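Projannalysin (PDB 4JIX) is the zymogen of a small soluble zinc metallopeptidase, a minigluzincin, and once activated probably hydrolyses peptide bonds with its zinc ion. Local coordinates at residues 8-13 and 60-65; 25-30 and 46-51; 73-78 and 85-90. The protein carries 1 engineered substitution. All coordinates share one frame; numbering follows the deposited sequence.

Contact 1 of 3, residues 8-13 and 60-65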
loop_
_atom_site.group_PDB
_atom_site.type_symbol
_atom_site.label_atom_id
_atom_site.label_comp_id
_atom_site.label_asym_id
_atom_site.label_seq_id
_atom_site.Cartn_x
_atom_site.Cartn_y
_atom_site.Cartn_z
ATOM N N ASN A 8 -20.382 -11.151 -6.690
ATOM C CA ASN A 8 -19.751 -11.107 -8.013
ATOM C C ASN A 8 -18.828 -9.902 -8.150
ATOM O O ASN A 8 -19.254 -8.766 -7.922
ATOM C CB ASN A 8 -20.813 -11.071 -9.118
ATOM C CG ASN A 8 -20.995 -12.365 -9.879
ATOM O OD1 ASN A 8 -20.080 -13.191 -10.012
ATOM N ND2 ASN A 8 -22.179 -12.541 -10.450
ATOM N N LYS A 9 -17.550 -10.167 -8.475
ATOM C CA LYS A 9 -16.547 -9.125 -8.647
ATOM C C LYS A 9 -16.914 -8.283 -9.870
ATOM O O LYS A 9 -17.179 -8.831 -10.949
ATOM C CB LYS A 9 -15.132 -9.733 -8.772
ATOM C CG LYS A 9 -14.096 -9.113 -7.828
ATOM C CD LYS A 9 -12.924 -10.067 -7.515
ATOM C CE LYS A 9 -11.564 -9.574 -7.984
ATOM N NZ LYS A 9 -11.008 -8.476 -7.139
ATOM N N LYS A 10 -17.038 -6.959 -9.660
ATOM C CA LYS A 10 -17.326 -5.982 -10.710
ATOM C C LYS A 10 -16.142 -5.967 -11.667
ATOM O O LYS A 10 -14.999 -6.017 -11.207
ATOM C CB LYS A 10 -17.567 -4.581 -10.101
ATOM C CG LYS A 10 -18.147 -3.563 -11.090
ATOM C CD LYS A 10 -18.386 -2.187 -10.464
ATOM C CE LYS A 10 -19.737 -2.058 -9.793
ATOM N NZ LYS A 10 -19.807 -0.858 -8.915
ATOM N N ASP A 11 -16.404 -5.955 -12.978
ATOM C CA ASP A 11 -15.350 -5.911 -13.992
ATOM C C ASP A 11 -14.556 -4.623 -13.829
ATOM O O ASP A 11 -15.140 -3.567 -13.560
ATOM C CB ASP A 11 -15.935 -6.011 -15.400
ATOM C CG ASP A 11 -14.924 -6.440 -16.444
ATOM O OD1 ASP A 11 -14.076 -5.600 -16.836
ATOM O OD2 ASP A 11 -15.004 -7.603 -16.901
ATOM N N ILE A 12 -13.225 -4.719 -13.943
ATOM C CA ILE A 12 -12.316 -3.588 -13.777
ATOM C C ILE A 12 -12.715 -2.413 -14.698
ATOM O O ILE A 12 -12.720 -1.278 -14.234
ATOM C CB ILE A 12 -10.828 -4.018 -13.958
ATOM C CG1 ILE A 12 -9.849 -2.912 -13.522
ATOM C CG2 ILE A 12 -10.517 -4.599 -15.350
ATOM C CD1 ILE A 12 -9.837 -2.678 -11.956
ATOM N N LYS A 13 -13.131 -2.696 -15.950
ATOM C CA LYS A 13 -13.560 -1.676 -16.916
ATOM C C LYS A 13 -14.795 -0.920 -16.407
ATOM O O LYS A 13 -14.877 0.292 -16.593
ATOM C CB LYS A 13 -13.831 -2.293 -18.306
ATOM C CG LYS A 13 -12.740 -3.244 -18.835
ATOM C CD LYS A 13 -11.366 -2.588 -19.080
ATOM C CE LYS A 13 -10.251 -3.610 -19.081
ATOM N NZ LYS A 13 -8.995 -3.067 -19.659
ATOM N N PHE A 60 -7.542 -7.501 -5.091
ATOM C CA PHE A 60 -8.042 -6.475 -4.159
ATOM C C PHE A 60 -9.547 -6.316 -4.274
ATOM O O PHE A 60 -10.081 -6.413 -5.378
ATOM C CB PHE A 60 -7.373 -5.112 -4.421
ATOM C CG PHE A 60 -6.013 -4.858 -3.805
ATOM C CD1 PHE A 60 -5.605 -3.566 -3.502
ATOM C CD2 PHE A 60 -5.120 -5.903 -3.583
ATOM C CE1 PHE A 60 -4.341 -3.325 -2.957
ATOM C CE2 PHE A 60 -3.848 -5.658 -3.058
ATOM C CZ PHE A 60 -3.469 -4.371 -2.750
ATOM N N ASP A 61 -10.221 -6.006 -3.147
ATOM C CA ASP A 61 -11.668 -5.750 -3.107
ATOM C C ASP A 61 -12.006 -4.483 -3.918
ATOM O O ASP A 61 -11.142 -3.635 -4.135
ATOM C CB ASP A 61 -12.152 -5.598 -1.650
ATOM C CG ASP A 61 -12.142 -6.896 -0.848
ATOM O OD1 ASP A 61 -12.360 -7.982 -1.455
ATOM O OD2 ASP A 61 -11.966 -6.828 0.393
ATOM N N GLU A 62 -13.260 -4.351 -4.331
ATOM C CA GLU A 62 -13.736 -3.222 -5.131
ATOM C C GLU A 62 -13.451 -1.878 -4.471
ATOM O O GLU A 62 -13.069 -0.952 -5.167
ATOM C CB GLU A 62 -15.240 -3.346 -5.379
ATOM C CG GLU A 62 -15.705 -2.440 -6.508
ATOM C CD GLU A 62 -17.186 -2.534 -6.789
ATOM O OE1 GLU A 62 -17.760 -3.640 -6.641
ATOM O OE2 GLU A 62 -17.774 -1.491 -7.158
ATOM N N GLU A 63 -13.702 -1.758 -3.159
ATOM C CA GLU A 63 -13.455 -0.524 -2.420
ATOM C C GLU A 63 -11.995 -0.035 -2.619
ATOM O O GLU A 63 -11.790 1.160 -2.865
ATOM C CB GLU A 63 -13.747 -0.720 -0.928
ATOM C CG GLU A 63 -13.286 0.462 -0.082
ATOM C CD GLU A 63 -13.370 0.276 1.417
ATOM O OE1 GLU A 63 -14.107 1.055 2.059
ATOM O OE2 GLU A 63 -12.707 -0.643 1.951
ATOM N N LEU A 64 -10.999 -0.954 -2.542
ATOM C CA LEU A 64 -9.590 -0.556 -2.715
ATOM C C LEU A 64 -9.301 -0.204 -4.156
ATOM O O LEU A 64 -8.619 0.783 -4.406
ATOM C CB LEU A 64 -8.597 -1.634 -2.221
ATOM C CG LEU A 64 -8.813 -2.228 -0.814
ATOM C CD1 LEU A 64 -7.626 -3.087 -0.411
ATOM C CD2 LEU A 64 -9.060 -1.137 0.251
ATOM N N LEU A 65 -9.838 -0.974 -5.107
ATOM C CA LEU A 65 -9.626 -0.704 -6.541
ATOM C C LEU A 65 -10.226 0.642 -6.947
ATOM O O LEU A 65 -9.602 1.377 -7.699
ATOM C CB LEU A 65 -10.219 -1.827 -7.418
ATOM C CG LEU A 65 -9.549 -3.201 -7.291
ATOM C CD1 LEU A 65 -10.318 -4.250 -8.078
ATOM C CD2 LEU A 65 -8.069 -3.161 -7.737
#

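Contact 2 of 3, residues 25-30 and 46-51. With SO4 (sulfate ion), chain E.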
loop_
_atom_site.group_PDB
_atom_site.type_symbol
_atom_site.label_atom_id
_atom_site.label_comp_id
_atom_site.label_asym_id
_atom_site.label_seq_id
_atom_site.Cartn_x
_atom_site.Cartn_y
_atom_site.Cartn_z
ATOM N N ILE A 25 -15.339 13.083 -16.781
ATOM C CA ILE A 25 -14.205 13.047 -17.715
ATOM C C ILE A 25 -14.706 12.423 -19.035
ATOM O O ILE A 25 -15.101 11.243 -19.052
ATOM C CB ILE A 25 -12.982 12.265 -17.126
ATOM C CG1 ILE A 25 -12.388 12.939 -15.853
ATOM C CG2 ILE A 25 -11.887 12.037 -18.199
ATOM C CD1 ILE A 25 -11.447 11.998 -14.987
ATOM N N ASN A 26 -14.702 13.204 -20.131
ATOM C CA ASN A 26 -15.098 12.668 -21.438
ATOM C C ASN A 26 -13.881 12.486 -22.350
ATOM O O ASN A 26 -14.035 12.207 -23.541
ATOM C CB ASN A 26 -16.181 13.492 -22.151
ATOM C CG ASN A 26 -16.767 12.742 -23.349
ATOM O OD1 ASN A 26 -16.974 11.521 -23.314
ATOM N ND2 ASN A 26 -16.946 13.420 -24.467
ATOM N N GLU A 27 -12.669 12.630 -21.812
ATOM C CA GLU A 27 -11.498 12.360 -22.629
ATOM C C GLU A 27 -11.296 10.863 -22.634
ATOM O O GLU A 27 -11.493 10.216 -21.604
ATOM C CB GLU A 27 -10.247 13.084 -22.095
ATOM C CG GLU A 27 -10.200 14.547 -22.482
ATOM C CD GLU A 27 -9.043 15.264 -21.827
ATOM O OE1 GLU A 27 -9.158 15.614 -20.629
ATOM O OE2 GLU A 27 -7.994 15.414 -22.492
ATOM N N SER A 28 -10.918 10.313 -23.782
ATOM C CA SER A 28 -10.660 8.884 -23.934
ATOM C C SER A 28 -9.384 8.476 -23.183
ATOM O O SER A 28 -8.430 9.252 -23.128
ATOM C CB SER A 28 -10.514 8.549 -25.419
ATOM O OG SER A 28 -11.246 7.396 -25.784
ATOM N N ILE A 29 -9.373 7.284 -22.576
ATOM C CA ILE A 29 -8.168 6.783 -21.902
ATOM C C ILE A 29 -7.907 5.336 -22.329
ATOM O O ILE A 29 -8.808 4.642 -22.819
ATOM C CB ILE A 29 -8.192 6.909 -20.348
ATOM C CG1 ILE A 29 -9.326 6.077 -19.699
ATOM C CG2 ILE A 29 -8.201 8.361 -19.886
ATOM C CD1 ILE A 29 -9.045 5.655 -18.206
ATOM N N ASN A 30 -6.668 4.900 -22.151
ATOM C CA ASN A 30 -6.263 3.522 -22.369
ATOM C C ASN A 30 -6.137 2.879 -21.005
ATOM O O ASN A 30 -5.719 3.547 -20.060
ATOM C CB ASN A 30 -4.941 3.452 -23.150
ATOM C CG ASN A 30 -5.049 4.087 -24.508
ATOM O OD1 ASN A 30 -5.812 3.636 -25.367
ATOM N ND2 ASN A 30 -4.326 5.181 -24.709
ATOM N N LYS A 46 1.091 11.629 -21.169
ATOM C CA LYS A 46 1.640 11.554 -22.529
ATOM C C LYS A 46 0.786 10.613 -23.408
ATOM O O LYS A 46 0.407 11.002 -24.517
ATOM C CB LYS A 46 3.109 11.090 -22.476
ATOM C CG LYS A 46 3.831 11.086 -23.826
ATOM C CD LYS A 46 5.241 10.540 -23.674
ATOM C CE LYS A 46 5.959 10.476 -25.000
ATOM N NZ LYS A 46 7.362 10.009 -24.844
ATOM N N THR A 47 0.438 9.411 -22.895
ATOM C CA THR A 47 -0.365 8.459 -23.680
ATOM C C THR A 47 -1.805 8.328 -23.175
ATOM O O THR A 47 -2.578 7.590 -23.792
ATOM C CB THR A 47 0.297 7.074 -23.715
ATOM O OG1 THR A 47 0.444 6.591 -22.380
ATOM C CG2 THR A 47 1.633 7.072 -24.458
ATOM N N LYS A 48 -2.178 9.049 -22.084
ATOM C CA LYS A 48 -3.518 8.985 -21.458
ATOM C C LYS A 48 -3.810 7.521 -21.096
ATOM O O LYS A 48 -4.852 6.972 -21.446
ATOM C CB LYS A 48 -4.606 9.606 -22.366
ATOM C CG LYS A 48 -4.724 11.112 -22.180
ATOM C CD LYS A 48 -4.992 11.855 -23.483
ATOM C CE LYS A 48 -5.066 13.359 -23.290
ATOM N NZ LYS A 48 -3.779 13.951 -22.811
ATOM N N THR A 49 -2.836 6.875 -20.436
ATOM C CA THR A 49 -2.937 5.465 -20.085
ATOM C C THR A 49 -2.985 5.281 -18.585
ATOM O O THR A 49 -2.061 5.682 -17.868
ATOM C CB THR A 49 -1.762 4.685 -20.704
ATOM O OG1 THR A 49 -1.818 4.823 -22.119
ATOM C CG2 THR A 49 -1.757 3.212 -20.333
ATOM N N LEU A 50 -4.049 4.629 -18.120
ATOM C CA LEU A 50 -4.184 4.242 -16.726
ATOM C C LEU A 50 -3.544 2.861 -16.631
ATOM O O LEU A 50 -3.971 1.952 -17.356
ATOM C CB LEU A 50 -5.680 4.233 -16.308
ATOM C CG LEU A 50 -6.028 3.636 -14.927
ATOM C CD1 LEU A 50 -5.530 4.521 -13.800
ATOM C CD2 LEU A 50 -7.528 3.458 -14.774
ATOM N N ARG A 51 -2.471 2.717 -15.831
ATOM C CA ARG A 51 -1.800 1.421 -15.672
ATOM C C ARG A 51 -2.142 0.837 -14.315
ATOM O O ARG A 51 -2.058 1.539 -13.308
ATOM C CB ARG A 51 -0.274 1.524 -15.856
ATOM C CG ARG A 51 0.109 1.818 -17.294
ATOM C CD ARG A 51 1.582 1.609 -17.601
ATOM N NE ARG A 51 1.822 1.663 -19.049
ATOM C CZ ARG A 51 2.032 2.783 -19.741
ATOM N NH1 ARG A 51 2.062 3.959 -19.124
ATOM N NH2 ARG A 51 2.221 2.732 -21.054
HETATM S S SO4 E . 4.078 6.027 -21.498
HETATM O O1 SO4 E . 2.696 5.557 -21.611
HETATM O O2 SO4 E . 4.101 7.485 -21.406
HETATM O O3 SO4 E . 4.682 5.461 -20.296
HETATM O O4 SO4 E . 4.844 5.591 -22.666
#

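Contact 3 of 3, residues 73-78 and 85-90. With ZN (zinc ion), chain C.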
loop_
_atom_site.group_PDB
_atom_site.type_symbol
_atom_site.label_atom_id
_atom_site.label_comp_id
_atom_site.label_asym_id
_atom_site.label_seq_id
_atom_site.Cartn_x
_atom_site.Cartn_y
_atom_site.Cartn_z
ATOM N N LEU A 73 -7.315 9.205 -11.594
ATOM C CA LEU A 73 -8.203 9.932 -12.474
ATOM C C LEU A 73 -8.478 11.345 -11.969
ATOM O O LEU A 73 -8.733 12.212 -12.799
ATOM C CB LEU A 73 -9.484 9.131 -12.777
ATOM C CG LEU A 73 -9.250 7.834 -13.612
ATOM C CD1 LEU A 73 -10.555 7.144 -13.946
ATOM C CD2 LEU A 73 -8.463 8.117 -14.927
ATOM N N ILE A 74 -8.327 11.612 -10.654
ATOM C CA ILE A 74 -8.424 12.985 -10.137
ATOM C C ILE A 74 -7.257 13.792 -10.750
ATOM O O ILE A 74 -7.498 14.876 -11.279
ATOM C CB ILE A 74 -8.467 13.072 -8.582
ATOM C CG1 ILE A 74 -9.833 12.562 -8.057
ATOM C CG2 ILE A 74 -8.212 14.534 -8.092
ATOM C CD1 ILE A 74 -9.839 12.289 -6.556
ATOM N N HIS A 75 -6.025 13.216 -10.764
ATOM C CA HIS A 75 -4.856 13.850 -11.389
ATOM C C HIS A 75 -5.171 14.213 -12.848
ATOM O O HIS A 75 -4.881 15.323 -13.282
ATOM C CB HIS A 75 -3.624 12.919 -11.363
ATOM C CG HIS A 75 -2.940 12.819 -10.040
ATOM N ND1 HIS A 75 -2.386 13.927 -9.429
ATOM C CD2 HIS A 75 -2.706 11.731 -9.274
ATOM C CE1 HIS A 75 -1.834 13.483 -8.313
ATOM N NE2 HIS A 75 -2.002 12.170 -8.177
ATOM N N PHE A 76 -5.759 13.267 -13.595
ATOM C CA PHE A 76 -6.097 13.485 -14.990
ATOM C C PHE A 76 -7.131 14.607 -15.117
ATOM O O PHE A 76 -6.966 15.484 -15.969
ATOM C CB PHE A 76 -6.597 12.187 -15.655
ATOM C CG PHE A 76 -6.920 12.315 -17.133
ATOM C CD1 PHE A 76 -8.061 11.720 -17.666
ATOM C CD2 PHE A 76 -6.056 12.990 -18.000
ATOM C CE1 PHE A 76 -8.342 11.809 -19.034
ATOM C CE2 PHE A 76 -6.336 13.074 -19.368
ATOM C CZ PHE A 76 -7.484 12.495 -19.873
ATOM N N LYS A 77 -8.158 14.615 -14.235
ATOM C CA LYS A 77 -9.196 15.647 -14.282
ATOM C C LYS A 77 -8.645 17.070 -14.030
ATOM O O LYS A 77 -9.005 17.992 -14.758
ATOM C CB LYS A 77 -10.321 15.353 -13.279
ATOM C CG LYS A 77 -11.580 16.154 -13.608
ATOM C CD LYS A 77 -12.428 16.363 -12.406
ATOM C CE LYS A 77 -13.593 17.265 -12.711
ATOM N NZ LYS A 77 -14.750 16.928 -11.844
ATOM N N ILE A 78 -7.797 17.242 -13.006
ATOM C CA ILE A 78 -7.281 18.563 -12.625
ATOM C C ILE A 78 -6.024 18.970 -13.442
ATOM O O ILE A 78 -5.539 20.096 -13.289
ATOM C CB ILE A 78 -7.019 18.630 -11.091
ATOM C CG1 ILE A 78 -5.856 17.693 -10.652
ATOM C CG2 ILE A 78 -8.325 18.354 -10.317
ATOM C CD1 ILE A 78 -5.322 17.902 -9.280
ATOM N N ILE A 85 -4.462 21.675 -3.159
ATOM C CA ILE A 85 -5.827 21.928 -2.691
ATOM C C ILE A 85 -6.837 21.514 -3.784
ATOM O O ILE A 85 -7.894 20.991 -3.440
ATOM C CB ILE A 85 -6.024 23.402 -2.202
ATOM C CG1 ILE A 85 -7.363 23.573 -1.439
ATOM C CG2 ILE A 85 -5.857 24.439 -3.331
ATOM C CD1 ILE A 85 -7.363 24.641 -0.346
ATOM N N LYS A 86 -6.491 21.678 -5.084
ATOM C CA LYS A 86 -7.355 21.284 -6.207
ATOM C C LYS A 86 -7.537 19.746 -6.251
ATOM O O LYS A 86 -8.616 19.269 -6.600
ATOM C CB LYS A 86 -6.825 21.819 -7.539
ATOM C CG LYS A 86 -6.963 23.339 -7.663
ATOM C CD LYS A 86 -6.908 23.797 -9.115
ATOM C CE LYS A 86 -6.528 25.256 -9.273
ATOM N NZ LYS A 86 -7.543 26.177 -8.699
ATOM N N PHE A 87 -6.515 18.983 -5.814
ATOM C CA PHE A 87 -6.619 17.524 -5.713
ATOM C C PHE A 87 -7.562 17.181 -4.555
ATOM O O PHE A 87 -8.510 16.409 -4.742
ATOM C CB PHE A 87 -5.239 16.864 -5.506
ATOM C CG PHE A 87 -5.281 15.356 -5.620
ATOM C CD1 PHE A 87 -4.950 14.723 -6.813
ATOM C CD2 PHE A 87 -5.681 14.570 -4.539
ATOM C CE1 PHE A 87 -5.033 13.329 -6.930
ATOM C CE2 PHE A 87 -5.786 13.180 -4.664
ATOM C CZ PHE A 87 -5.455 12.569 -5.858
ATOM N N GLU A 88 -7.301 17.782 -3.366
ATOM C CA GLU A 88 -8.107 17.584 -2.156
ATOM C C GLU A 88 -9.573 17.946 -2.395
ATOM O O GLU A 88 -10.439 17.203 -1.951
ATOM C CB GLU A 88 -7.558 18.396 -0.981
ATOM C CG GLU A 88 -6.330 17.774 -0.336
ATOM C CD GLU A 88 -5.749 18.556 0.830
ATOM O OE1 GLU A 88 -4.511 18.505 1.019
ATOM O OE2 GLU A 88 -6.530 19.214 1.558
ATOM N N ASN A 89 -9.849 19.040 -3.140
ATOM C CA ASN A 89 -11.216 19.482 -3.447
ATOM C C ASN A 89 -12.027 18.402 -4.175
ATOM O O ASN A 89 -13.198 18.207 -3.839
ATOM C CB ASN A 89 -11.226 20.782 -4.268
ATOM C CG ASN A 89 -10.802 22.027 -3.519
ATOM O OD1 ASN A 89 -10.504 23.057 -4.133
ATOM N ND2 ASN A 89 -10.706 21.958 -2.191
ATOM N N GLU A 90 -11.415 17.697 -5.151
ATOM C CA GLU A 90 -12.091 16.624 -5.892
ATOM C C GLU A 90 -12.276 15.391 -5.026
ATOM O O GLU A 90 -13.357 14.806 -5.025
ATOM C CB GLU A 90 -11.332 16.231 -7.171
ATOM C CG GLU A 90 -11.170 17.347 -8.188
ATOM C CD GLU A 90 -12.430 17.863 -8.860
ATOM O OE1 GLU A 90 -13.419 17.100 -8.965
ATOM O OE2 GLU A 90 -12.407 19.029 -9.318
HETATM ZN ZN ZN C . -0.797 10.989 -6.877
HETATM O O HOH W 1 0.493 9.779 -5.598
#

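Contact 1 of 3, residues 8-13 and 60-65
Both Lys10 (chi1 -168°) and Glu62 send CG away from their own backbone nitrogens, which aims the two chains at each other, from the N-terminal segment across to residues 60-65. Lys10 then bends at CG-CD (chi3 -87°) while Glu62 stays extended, and the ammonium NZ of Lys10 reaches OE2 of Glu62 at 2.8 Å in a salt bridge. The nitrogen comes in on the syn side of that oxygen, 24° out of the carboxylate plane. The Lys10 chain passes obliquely across the Glu62 carboxylate, its CB 3.6 Å from OE1 of Glu62, so a long flexible chain suits the place: it reaches the carboxylate and still ends in a charge. The bridge ties together the starts of two helices, 12-22 and 62-78, the second being the helix that carries two zinc-binding histidines. Asp11 is the N-cap of the first, its OD1 accepting from the backbone N of Lys13. A methionine in place of Lys10 would probably leave both Glu62 and Glu18, the second acidic partner of the ammonium group, without their positive mate. Nearer the core, CD1 of Ile12 meets CD1 of Leu65 at 4.2 Å; Ile15 also touches Leu65, and Ile12 reaches on to Ile69 and to Ile33 of the sheet.

Contact 2 of 3, residues 25-30 and 46-51
Backbone hydrogen bonds carry most of the pairing between Asn30 and Thr49, a parallel bridge with side chains on the same face of the sheet. Asn30 N gives a nearly straight bond (171°) to Lys48 O at 2.8 Å, and Asn30 O accepts from Leu50 N at 2.8 Å. Lys48 and Thr49 together face Ser44 in a G1 beta bulge.

Among side-chain bonds, Asn30 has CG anti to its carbonyl carbon (chi1 -61°), which swings the amide ND2 into a weak bond to Thr47 O; a short side chain with an N-H suits this spot. O1 of a sulfate, probably from the crystallisation liquor, accepts from Thr47 OG1 at 2.6 Å and from both NH1 and NH2 of Arg51, at the guanidinium's edge in its plane. CG2 of Thr49 covers one face of that group, and Glu32 holds its NE.

Opposite charges come near each other at Glu27 OE2 and Lys48 NZ, 4.5 Å apart and beyond a salt bridge; Glu27 OE1 pairs with Lys79.

Apolar contact joins CD1 of Ile29 to CB of Leu50, 4.1 Å away. Both pack against Val16 of helix 12-22 and Phe43 of strand 41-44, where the bridge begins the parallel pairing of strand 30-34, outermost within this chain, with strand 49-53.

Contact 3 of 3, residues 73-78 and 85-90
Phe87 reaches from helix 85-91 to helix 62-78, and its side chain can be followed outward atom by atom. CB meets the end of Ile78, whose CD1 is 3.9 Å away and lies at the edge of the ring, near its plane. With CG turned away from the backbone nitrogen (chi1 -171°), the ring extends toward the zinc site. CG and CD1 come under the branch methyl of Ile74: CG2 sits over one face, 3.7 Å from the ring centroid, a CH-pi contact offset toward the rim. CE1 is the atom that meets the metal ligand, resting over the centre of one face of the His75 imidazole, 3.5 Å from NE2. The rings meet obliquely, their planes 47° apart. CZ returns to Ile74, near CB and CG2. A flat, uncharged ring suits this place, covering the imidazole without competing for the metal.

Beyond the ring, Glu90 packs its CB against CG2 of Ile74 and its CG against CG2 of Ile78. Lys77 NZ is hydrogen-bonded to Leu23 O, and from above the carboxylate plane it also makes a longer salt bridge, 3.2 Å, to OE1 of Glu90. The axes of the segments 73-78 and 85-90 come within 9.8 Å, their directions 120° apart.

NE2 of His75 binds the zinc ion at 2.1 Å, beside His71 and His83, and a water 2.2 Å from the zinc ion is a further ligand. His71 and His75 belong to an HExxH sequence, the zinc-binding signature of the zincin metallopeptidases. Ser80 O accepts from ND1 of His75, fixing the ring's rotation and probably making NE2 a stronger donor to zinc, while Phe87 gives one face of the imidazole an apolar neighbour.

Overall arrangement
From the N terminus, the chain enters contact 1 at residues 8-13 and runs through helix 12-22 into the loop that begins contact 2. Contact 2 closes its own short loop, which contains strands 30-34 and 41-44, and is nested inside the larger loop that contact 1 closes at residues 60-65. Contact 3 follows in series, joining the end of helix 62-78 to helix 85-91 across the turn that supplies His83. Contacts 1 and 3 therefore share one helix, on opposite sides of the chain's centre, about 22 Å apart between centres. Contacts 2 and 3 touch directly, where Ile25, Glu27 and Ile29 pack on Phe76, linking the loop that leads into strand 30-34 to the zinc-binding helix.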